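Long-range contacts in short-chain-enoyl-CoA hydratase (Clostridium acetobutylicum, PDB 5Z7R), which catalyses the reversible hydration of crotonyl-CoA to 3-hydroxybutyryl-CoA, and also accepts hexenoyl-CoA but not longer analogues, in butanoate metabolism: residues A15-N20 and V52-A57; K98-A103 and S118-I123; G106-G111 and A128-P133. All coordinates share one frame; numbering follows the deposited sequence.

Contact 1: residues A15-N20 and V52-A57; sequences AVVTIN and VILTGA
V17 is gripped through both its backbone polar atoms by the neighbouring strand: its N donates to I53 O at 2.7 Å, a nearly straight bond (169° at the hydrogen), and its O accepts T55 N at 2.9 Å. The ladder extends one rung each way, from I53 N to A15 O and from I19 N to T55 O, so the bonds leave alternately from each strand as in any parallel pair. On the face carrying A15, V17, I19, V52 and L54, the two methyls of V17 divide their partners. CG1, anti to the backbone N (chi1 177°), lies 4.0 Å from L54 CD1, while CG2 reaches back to V52 CG1, two residues before L54 on the partner strand. L54 leans across the strand gap, and the same CD1 comes within 3.6 Å of V17 O and also meets I19 CD1. Helix 30-45 covers this face, with V39 and I43 against V17 and M36 against I19. On the other face, T18 and T55 run alongside one another in the same direction, with T18 OG1 3.7 Å from T55 CG2. The hydroxyl of T55 is turned to a different strand, where OG1 bonds to A103 O. Beyond the ladder, A57 CB packs 3.6 Å from I19 O and close to N20 OD1. The strands run at 22° to each other and are joined through helix 30-45, which makes the arrangement a beta-alpha-beta crossover, here in the larger sheet of a crotonase-fold domain.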
loop_
_atom_site.group_PDB
_atom_site.type_symbol
_atom_site.label_atom_id
_atom_site.label_comp_id
_atom_site.label_asym_id
_atom_site.label_seq_id
_atom_site.Cartn_x
_atom_site.Cartn_y
_atom_site.Cartn_z
ATOM N N ALA A 15 -10.379 1.771 -33.260
ATOM C CA ALA A 15 -9.298 2.497 -33.865
ATOM C C ALA A 15 -8.057 1.658 -33.875
ATOM O O ALA A 15 -7.697 1.067 -32.858
ATOM C CB ALA A 15 -9.042 3.782 -33.110
ATOM N N VAL A 16 -7.385 1.629 -35.019
ATOM C CA VAL A 16 -6.123 0.971 -35.161
ATOM C C VAL A 16 -5.044 2.031 -35.201
ATOM O O VAL A 16 -5.119 2.994 -35.961
ATOM C CB VAL A 16 -6.089 0.121 -36.447
ATOM C CG1 VAL A 16 -4.826 -0.711 -36.521
ATOM C CG2 VAL A 16 -7.318 -0.773 -36.519
ATOM N N VAL A 17 -4.036 1.852 -34.383
ATOM C CA VAL A 17 -2.969 2.801 -34.302
ATOM C C VAL A 17 -1.783 2.000 -34.693
ATOM O O VAL A 17 -1.573 0.912 -34.169
ATOM C CB VAL A 17 -2.833 3.348 -32.875
ATOM C CG1 VAL A 17 -1.655 4.294 -32.740
ATOM C CG2 VAL A 17 -4.105 4.066 -32.459
ATOM N N THR A 18 -1.014 2.515 -35.631
ATOM C CA THR A 18 0.105 1.764 -36.174
ATOM C C THR A 18 1.297 2.642 -36.114
ATOM O O THR A 18 1.292 3.730 -36.692
ATOM C CB THR A 18 -0.097 1.361 -37.664
ATOM O OG1 THR A 18 -1.305 0.596 -37.829
ATOM C CG2 THR A 18 1.041 0.567 -38.129
ATOM N N ILE A 19 2.329 2.192 -35.434
ATOM C CA ILE A 19 3.576 2.925 -35.476
ATOM C C ILE A 19 4.275 2.528 -36.757
ATOM O O ILE A 19 4.433 1.340 -37.040
ATOM C CB ILE A 19 4.464 2.647 -34.272
ATOM C CG1 ILE A 19 3.845 3.319 -33.046
ATOM C CG2 ILE A 19 5.866 3.185 -34.532
ATOM C CD1 ILE A 19 4.092 2.575 -31.765
ATOM N N ASN A 20 4.708 3.547 -37.503
ATOM C CA ASN A 20 5.147 3.388 -38.879
ATOM C C ASN A 20 6.467 4.105 -39.143
ATOM O O ASN A 20 6.469 5.188 -39.703
ATOM C CB ASN A 20 4.026 3.909 -39.783
ATOM C CG ASN A 20 4.341 3.793 -41.266
ATOM O OD1 ASN A 20 5.241 3.055 -41.698
ATOM N ND2 ASN A 20 3.588 4.535 -42.060
ATOM N N VAL A 52 -9.149 -0.072 -29.070
ATOM C CA VAL A 52 -7.961 0.332 -29.780
ATOM C C VAL A 52 -7.089 -0.880 -30.020
ATOM O O VAL A 52 -6.991 -1.754 -29.158
ATOM C CB VAL A 52 -7.162 1.373 -28.953
ATOM C CG1 VAL A 52 -5.804 1.655 -29.565
ATOM C CG2 VAL A 52 -7.965 2.633 -28.787
ATOM N N ILE A 53 -6.458 -0.922 -31.184
ATOM C CA ILE A 53 -5.489 -1.907 -31.502
ATOM C C ILE A 53 -4.240 -1.161 -31.845
ATOM O O ILE A 53 -4.237 -0.254 -32.651
ATOM C CB ILE A 53 -5.894 -2.732 -32.730
ATOM C CG1 ILE A 53 -7.257 -3.391 -32.501
ATOM C CG2 ILE A 53 -4.829 -3.776 -33.081
ATOM C CD1 ILE A 53 -7.733 -4.159 -33.716
ATOM N N LEU A 54 -3.159 -1.590 -31.247
ATOM C CA LEU A 54 -1.910 -0.977 -31.468
ATOM C C LEU A 54 -1.119 -1.973 -32.171
ATOM O O LEU A 54 -0.998 -3.098 -31.700
ATOM C CB LEU A 54 -1.222 -0.692 -30.139
ATOM C CG LEU A 54 0.179 -0.109 -30.215
ATOM C CD1 LEU A 54 0.167 1.212 -30.979
ATOM C CD2 LEU A 54 0.739 0.050 -28.796
ATOM N N THR A 55 -0.504 -1.573 -33.258
ATOM C CA THR A 55 0.499 -2.438 -33.848
ATOM C C THR A 55 1.580 -1.620 -34.505
ATOM O O THR A 55 1.518 -0.401 -34.520
ATOM C CB THR A 55 -0.135 -3.380 -34.887
ATOM O OG1 THR A 55 0.792 -4.426 -35.188
ATOM C CG2 THR A 55 -0.548 -2.580 -36.162
ATOM N N GLY A 56 2.589 -2.324 -34.986
ATOM C CA GLY A 56 3.638 -1.755 -35.821
ATOM C C GLY A 56 3.367 -2.015 -37.301
ATOM O O GLY A 56 2.362 -2.625 -37.656
ATOM N N ALA A 57 4.268 -1.541 -38.152
ATOM C CA ALA A 57 4.123 -1.645 -39.605
ATOM C C ALA A 57 5.127 -2.611 -40.217
ATOM O O ALA A 57 6.263 -2.790 -39.726
ATOM C CB ALA A 57 4.261 -0.282 -40.256
#

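Contact 2: residues K98-A103 and S118-I123; sequences KPVIAA and SCDIRI
This is a buried parallel strand pairing in the larger sheet, with D120 tying V100 to the segment just before strand 121-125. D120 OD2 accepts V100 N at 2.7 Å, using the lone pair directed away from its other oxygen. In return V100 O receives I121 N at 3.3 Å and, weakly, D120 N, so the aspartate side chain and the backbone following it clasp a single residue. CG of D120 is anti to its own carbonyl carbon (chi1 -65°), which turns OD2 toward the V100 N-H. The same OD2 forms a salt bridge with K211 of helix 204-217, and OD1 forms another with K159 of a second subunit; both ammonium groups would be expected to favour the charged carboxylate. From here the regular ladder takes over: A102 N binds I121 O at 2.9 Å and I123 N binds A102 O, each donor nearly in line with the carbonyl. The two strands, 19° apart, are neighbours in the central sheet of the crotonase fold, and the chain between them includes helix 111-117, which carries E114, the probable nucleophile. C119 reaches across to the partner strand, with SG 3.8 Å from A102 CB, and the sulfur also touches L54 of strand 51-56. R122 bends back at its third torsion (chi3 -61°), and its NH1 reaches C119 O at 2.8 Å from above the carbonyl plane, although the oxygen lies in the guanidinium plane. NH1 also binds A116 O and NE binds L178 O, fixing the group by several backbone carbonyls. I121 and I123 face Q160 of the second subunit.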
loop_
_atom_site.group_PDB
_atom_site.type_symbol
_atom_site.label_atom_id
_atom_site.label_comp_id
_atom_site.label_asym_id
_atom_site.label_seq_id
_atom_site.Cartn_x
_atom_site.Cartn_y
_atom_site.Cartn_z
ATOM N N LYS A 98 -10.751 3.372 -23.038
ATOM C CA LYS A 98 -11.124 2.264 -23.918
ATOM C C LYS A 98 -10.039 1.185 -23.831
ATOM O O LYS A 98 -8.878 1.500 -23.669
ATOM C CB LYS A 98 -11.303 2.684 -25.394
ATOM C CG LYS A 98 -11.271 4.176 -25.734
ATOM C CD LYS A 98 -12.526 4.933 -25.346
ATOM C CE LYS A 98 -12.466 6.373 -25.854
ATOM N NZ LYS A 98 -13.812 7.013 -25.963
ATOM N N PRO A 99 -10.407 -0.087 -23.987
ATOM C CA PRO A 99 -9.466 -1.186 -23.990
ATOM C C PRO A 99 -8.493 -1.105 -25.128
ATOM O O PRO A 99 -8.891 -0.748 -26.234
ATOM C CB PRO A 99 -10.355 -2.374 -24.211
ATOM C CG PRO A 99 -11.634 -1.969 -23.542
ATOM C CD PRO A 99 -11.791 -0.571 -23.983
ATOM N N VAL A 100 -7.223 -1.422 -24.888
ATOM C CA VAL A 100 -6.283 -1.418 -25.960
ATOM C C VAL A 100 -5.501 -2.713 -26.051
ATOM O O VAL A 100 -5.000 -3.228 -25.058
ATOM C CB VAL A 100 -5.420 -0.125 -26.027
ATOM C CG1 VAL A 100 -5.726 0.816 -24.883
ATOM C CG2 VAL A 100 -3.951 -0.395 -26.223
ATOM N N ILE A 101 -5.449 -3.221 -27.294
ATOM C CA ILE A 101 -4.905 -4.496 -27.636
ATOM C C ILE A 101 -3.641 -4.209 -28.406
ATOM O O ILE A 101 -3.681 -3.497 -29.431
ATOM C CB ILE A 101 -5.910 -5.279 -28.533
ATOM C CG1 ILE A 101 -7.206 -5.569 -27.780
ATOM C CG2 ILE A 101 -5.354 -6.614 -29.026
ATOM C CD1 ILE A 101 -8.423 -5.571 -28.685
ATOM N N ALA A 102 -2.531 -4.744 -27.928
ATOM C CA ALA A 102 -1.304 -4.758 -28.690
ATOM C C ALA A 102 -1.253 -5.984 -29.632
ATOM O O ALA A 102 -1.216 -7.147 -29.168
ATOM C CB ALA A 102 -0.123 -4.799 -27.772
ATOM N N ALA A 103 -1.238 -5.734 -30.942
ATOM C CA ALA A 103 -0.979 -6.793 -31.895
ATOM C C ALA A 103 0.492 -6.791 -32.205
ATOM O O ALA A 103 0.985 -6.056 -33.050
ATOM C CB ALA A 103 -1.810 -6.615 -33.146
ATOM N N SER A 118 2.029 -1.840 -21.696
ATOM C CA SER A 118 1.179 -0.750 -21.277
ATOM C C SER A 118 -0.190 -0.816 -21.877
ATOM O O SER A 118 -1.022 0.008 -21.550
ATOM C CB SER A 118 1.823 0.608 -21.626
ATOM O OG SER A 118 3.176 0.689 -21.167
ATOM N N CYS A 119 -0.455 -1.778 -22.752
ATOM C CA CYS A 119 -1.839 -2.047 -23.201
ATOM C C CYS A 119 -2.570 -3.065 -22.312
ATOM O O CYS A 119 -1.963 -3.806 -21.537
ATOM C CB CYS A 119 -1.834 -2.584 -24.630
ATOM S SG CYS A 119 -0.861 -1.614 -25.799
ATOM N N ASP A 120 -3.880 -3.087 -22.428
ATOM C CA ASP A 120 -4.699 -4.035 -21.713
ATOM C C ASP A 120 -4.398 -5.539 -22.011
ATOM O O ASP A 120 -4.202 -6.326 -21.086
ATOM C CB ASP A 120 -6.158 -3.717 -22.006
ATOM C CG ASP A 120 -6.569 -2.375 -21.455
ATOM O OD1 ASP A 120 -6.568 -2.248 -20.222
ATOM O OD2 ASP A 120 -6.893 -1.454 -22.236
ATOM N N ILE A 121 -4.353 -5.897 -23.307
ATOM C CA ILE A 121 -4.242 -7.256 -23.807
ATOM C C ILE A 121 -3.110 -7.338 -24.825
ATOM O O ILE A 121 -3.021 -6.515 -25.736
ATOM C CB ILE A 121 -5.565 -7.650 -24.474
ATOM C CG1 ILE A 121 -6.656 -7.784 -23.419
ATOM C CG2 ILE A 121 -5.454 -8.968 -25.221
ATOM C CD1 ILE A 121 -8.050 -7.543 -23.947
ATOM N N ARG A 122 -2.235 -8.311 -24.678
ATOM C CA ARG A 122 -1.193 -8.536 -25.656
ATOM C C ARG A 122 -1.479 -9.850 -26.376
ATOM O O ARG A 122 -1.903 -10.864 -25.776
ATOM C CB ARG A 122 0.177 -8.651 -24.998
ATOM C CG ARG A 122 0.784 -7.322 -24.577
ATOM C CD ARG A 122 1.714 -7.389 -23.351
ATOM N NE ARG A 122 1.044 -7.854 -22.141
ATOM C CZ ARG A 122 0.066 -7.218 -21.524
ATOM N NH1 ARG A 122 -0.398 -6.053 -21.980
ATOM N NH2 ARG A 122 -0.467 -7.750 -20.436
ATOM N N ILE A 123 -1.190 -9.817 -27.669
ATOM C CA ILE A 123 -1.375 -10.922 -28.565
ATOM C C ILE A 123 -0.213 -10.797 -29.532
ATOM O O ILE A 123 0.252 -9.699 -29.804
ATOM C CB ILE A 123 -2.794 -10.793 -29.159
ATOM C CG1 ILE A 123 -3.636 -11.974 -28.709
ATOM C CG2 ILE A 123 -2.852 -10.553 -30.659
ATOM C CD1 ILE A 123 -4.877 -11.530 -27.968
#

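Contact 3: residues G106-G111 and A128-P133; sequences GFALGG and ARFGQP
G110 N donates to G131 O at 2.9 Å, with the donor standing 36° out of the carbonyl plane, above it and off the lone pairs. The bond is fairly straight at the hydrogen and closes a short parallel ladder whose other rungs are less regular. A108 N reaches R129 O at 3.0 Å, a more bent bond, while G131 N to A108 O is weak; F130 CA makes a close C-H...O approach to that same carbonyl. The strand axes are almost parallel, 6° apart. L109 extends over the partner backbone, its CD2 lying 3.6 Å from G131 N and close to the carbonyl carbon of F130. With CG anti to the carbonyl carbon (chi1 -49°), the chain is swung across a position where G131 has no side chain to compete. L109 CB meets the ring of P133 at CG, and P133 CD packs 3.4 Å from G110 N, covering the turn into the helix. On the face carrying A108 and F130, A108 CB lies 4.1 Å from F130 CD2, while R129 CD passes obliquely by the F107 ring on the other. At the entry to the pair, A128 CB rests 3.4 Å from G106 O. G110 has positive phi and is the N-cap of helix 111-117, so the bond to G131 fixes the backbone just where that helix starts. Q132 lies beside C113, E114 and M117 of this helix, and the pair, part of the smaller sheet of the crotonase fold, thus runs into the helix N-terminus close to E114 and E134, the probable catalytic pair. Outside it, strand 63-64 adjoins F107, and strand 168-169 lies along R129 and F130, so these two strands occupy the middle of that sheet.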
loop_
_atom_site.group_PDB
_atom_site.type_symbol
_atom_site.label_atom_id
_atom_site.label_comp_id
_atom_site.label_asym_id
_atom_site.label_seq_id
_atom_site.Cartn_x
_atom_site.Cartn_y
_atom_site.Cartn_z
ATOM N N GLY A 106 5.913 -8.449 -34.432
ATOM C CA GLY A 106 7.321 -8.720 -34.703
ATOM C C GLY A 106 8.167 -8.282 -33.556
ATOM O O GLY A 106 7.754 -8.400 -32.423
ATOM N N PHE A 107 9.354 -7.780 -33.841
ATOM C CA PHE A 107 10.259 -7.332 -32.779
ATOM C C PHE A 107 9.553 -6.401 -31.782
ATOM O O PHE A 107 8.805 -5.477 -32.163
ATOM C CB PHE A 107 11.442 -6.592 -33.381
ATOM C CG PHE A 107 12.546 -7.469 -33.930
ATOM C CD1 PHE A 107 13.339 -8.229 -33.091
ATOM C CD2 PHE A 107 12.884 -7.409 -35.271
ATOM C CE1 PHE A 107 14.403 -8.975 -33.588
ATOM C CE2 PHE A 107 13.946 -8.152 -35.773
ATOM C CZ PHE A 107 14.708 -8.935 -34.925
ATOM N N ALA A 108 9.782 -6.675 -30.503
ATOM C CA ALA A 108 9.271 -5.838 -29.409
ATOM C C ALA A 108 10.288 -5.757 -28.285
ATOM O O ALA A 108 10.206 -6.492 -27.318
ATOM C CB ALA A 108 7.948 -6.364 -28.889
ATOM N N LEU A 109 11.246 -4.848 -28.413
ATOM C CA LEU A 109 12.337 -4.770 -27.475
ATOM C C LEU A 109 12.392 -3.405 -26.766
ATOM O O LEU A 109 11.966 -2.375 -27.308
ATOM C CB LEU A 109 13.651 -5.054 -28.193
ATOM C CG LEU A 109 13.719 -6.297 -29.103
ATOM C CD1 LEU A 109 15.112 -6.437 -29.745
ATOM C CD2 LEU A 109 13.368 -7.575 -28.343
ATOM N N GLY A 110 12.869 -3.435 -25.525
ATOM C CA GLY A 110 13.107 -2.243 -24.742
ATOM C C GLY A 110 11.834 -1.449 -24.696
ATOM O O GLY A 110 10.799 -1.997 -24.309
ATOM N N GLY A 111 11.881 -0.185 -25.125
ATOM C CA GLY A 111 10.668 0.629 -25.204
ATOM C C GLY A 111 9.472 -0.024 -25.899
ATOM O O GLY A 111 8.314 0.357 -25.676
ATOM N N ALA A 128 7.142 -12.923 -33.412
ATOM C CA ALA A 128 7.503 -11.887 -32.433
ATOM C C ALA A 128 8.616 -12.337 -31.508
ATOM O O ALA A 128 8.815 -13.520 -31.293
ATOM C CB ALA A 128 6.291 -11.412 -31.646
ATOM N N ARG A 129 9.386 -11.361 -31.032
ATOM C CA ARG A 129 10.361 -11.543 -29.950
ATOM C C ARG A 129 10.189 -10.457 -28.885
ATOM O O ARG A 129 9.805 -9.334 -29.193
ATOM C CB ARG A 129 11.781 -11.475 -30.491
ATOM C CG ARG A 129 12.054 -12.472 -31.590
ATOM C CD ARG A 129 13.544 -12.673 -31.730
ATOM N NE ARG A 129 13.860 -13.969 -32.327
ATOM C CZ ARG A 129 14.813 -14.786 -31.886
ATOM N NH1 ARG A 129 15.028 -15.930 -32.516
ATOM N NH2 ARG A 129 15.547 -14.475 -30.813
ATOM N N PHE A 130 10.476 -10.790 -27.631
ATOM C CA PHE A 130 10.330 -9.833 -26.527
ATOM C C PHE A 130 11.624 -9.772 -25.777
ATOM O O PHE A 130 12.361 -10.740 -25.737
ATOM C CB PHE A 130 9.200 -10.209 -25.558
ATOM C CG PHE A 130 7.851 -10.190 -26.177
ATOM C CD1 PHE A 130 7.432 -11.231 -26.985
ATOM C CD2 PHE A 130 7.001 -9.131 -25.979
ATOM C CE1 PHE A 130 6.175 -11.209 -27.559
ATOM C CE2 PHE A 130 5.749 -9.107 -26.559
ATOM C CZ PHE A 130 5.332 -10.138 -27.339
ATOM N N GLY A 131 11.889 -8.615 -25.185
ATOM C CA GLY A 131 13.143 -8.398 -24.475
ATOM C C GLY A 131 13.333 -6.998 -23.956
ATOM O O GLY A 131 12.560 -6.090 -24.280
ATOM N N GLN A 132 14.374 -6.865 -23.138
ATOM C CA GLN A 132 14.748 -5.607 -22.477
ATOM C C GLN A 132 16.256 -5.479 -22.567
ATOM O O GLN A 132 16.962 -5.888 -21.666
ATOM C CB GLN A 132 14.357 -5.600 -20.989
ATOM C CG GLN A 132 12.870 -5.527 -20.678
ATOM C CD GLN A 132 12.176 -4.271 -21.181
ATOM O OE1 GLN A 132 12.803 -3.240 -21.449
ATOM N NE2 GLN A 132 10.860 -4.349 -21.289
ATOM N N PRO A 133 16.765 -4.869 -23.648
ATOM C CA PRO A 133 18.220 -4.845 -23.834
ATOM C C PRO A 133 18.954 -3.881 -22.892
ATOM O O PRO A 133 20.209 -3.905 -22.813
ATOM C CB PRO A 133 18.384 -4.377 -25.289
ATOM C CG PRO A 133 17.033 -4.314 -25.883
ATOM C CD PRO A 133 16.061 -4.198 -24.747
#

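Overall arrangement
Contact 1 closes before contact 2 opens along the chain, whereas contacts 2 and 3 interleave: strand 100-104 runs into strand 107-109, and strand 121-125 into strand 129-131. Contacts 1 and 2 belong to the six-stranded sheet, their centres about 11 Å apart, and join where strand 51-56 lies against strand 100-104, with a probable bond from L54 N to I101 O. Contact 3 lies in the four-stranded sheet, its centre about 16 Å from each of the others. Two successive chain passages thus pair first in one sheet and then in the other, and helix 111-117, bearing the probable nucleophile E114, connects them.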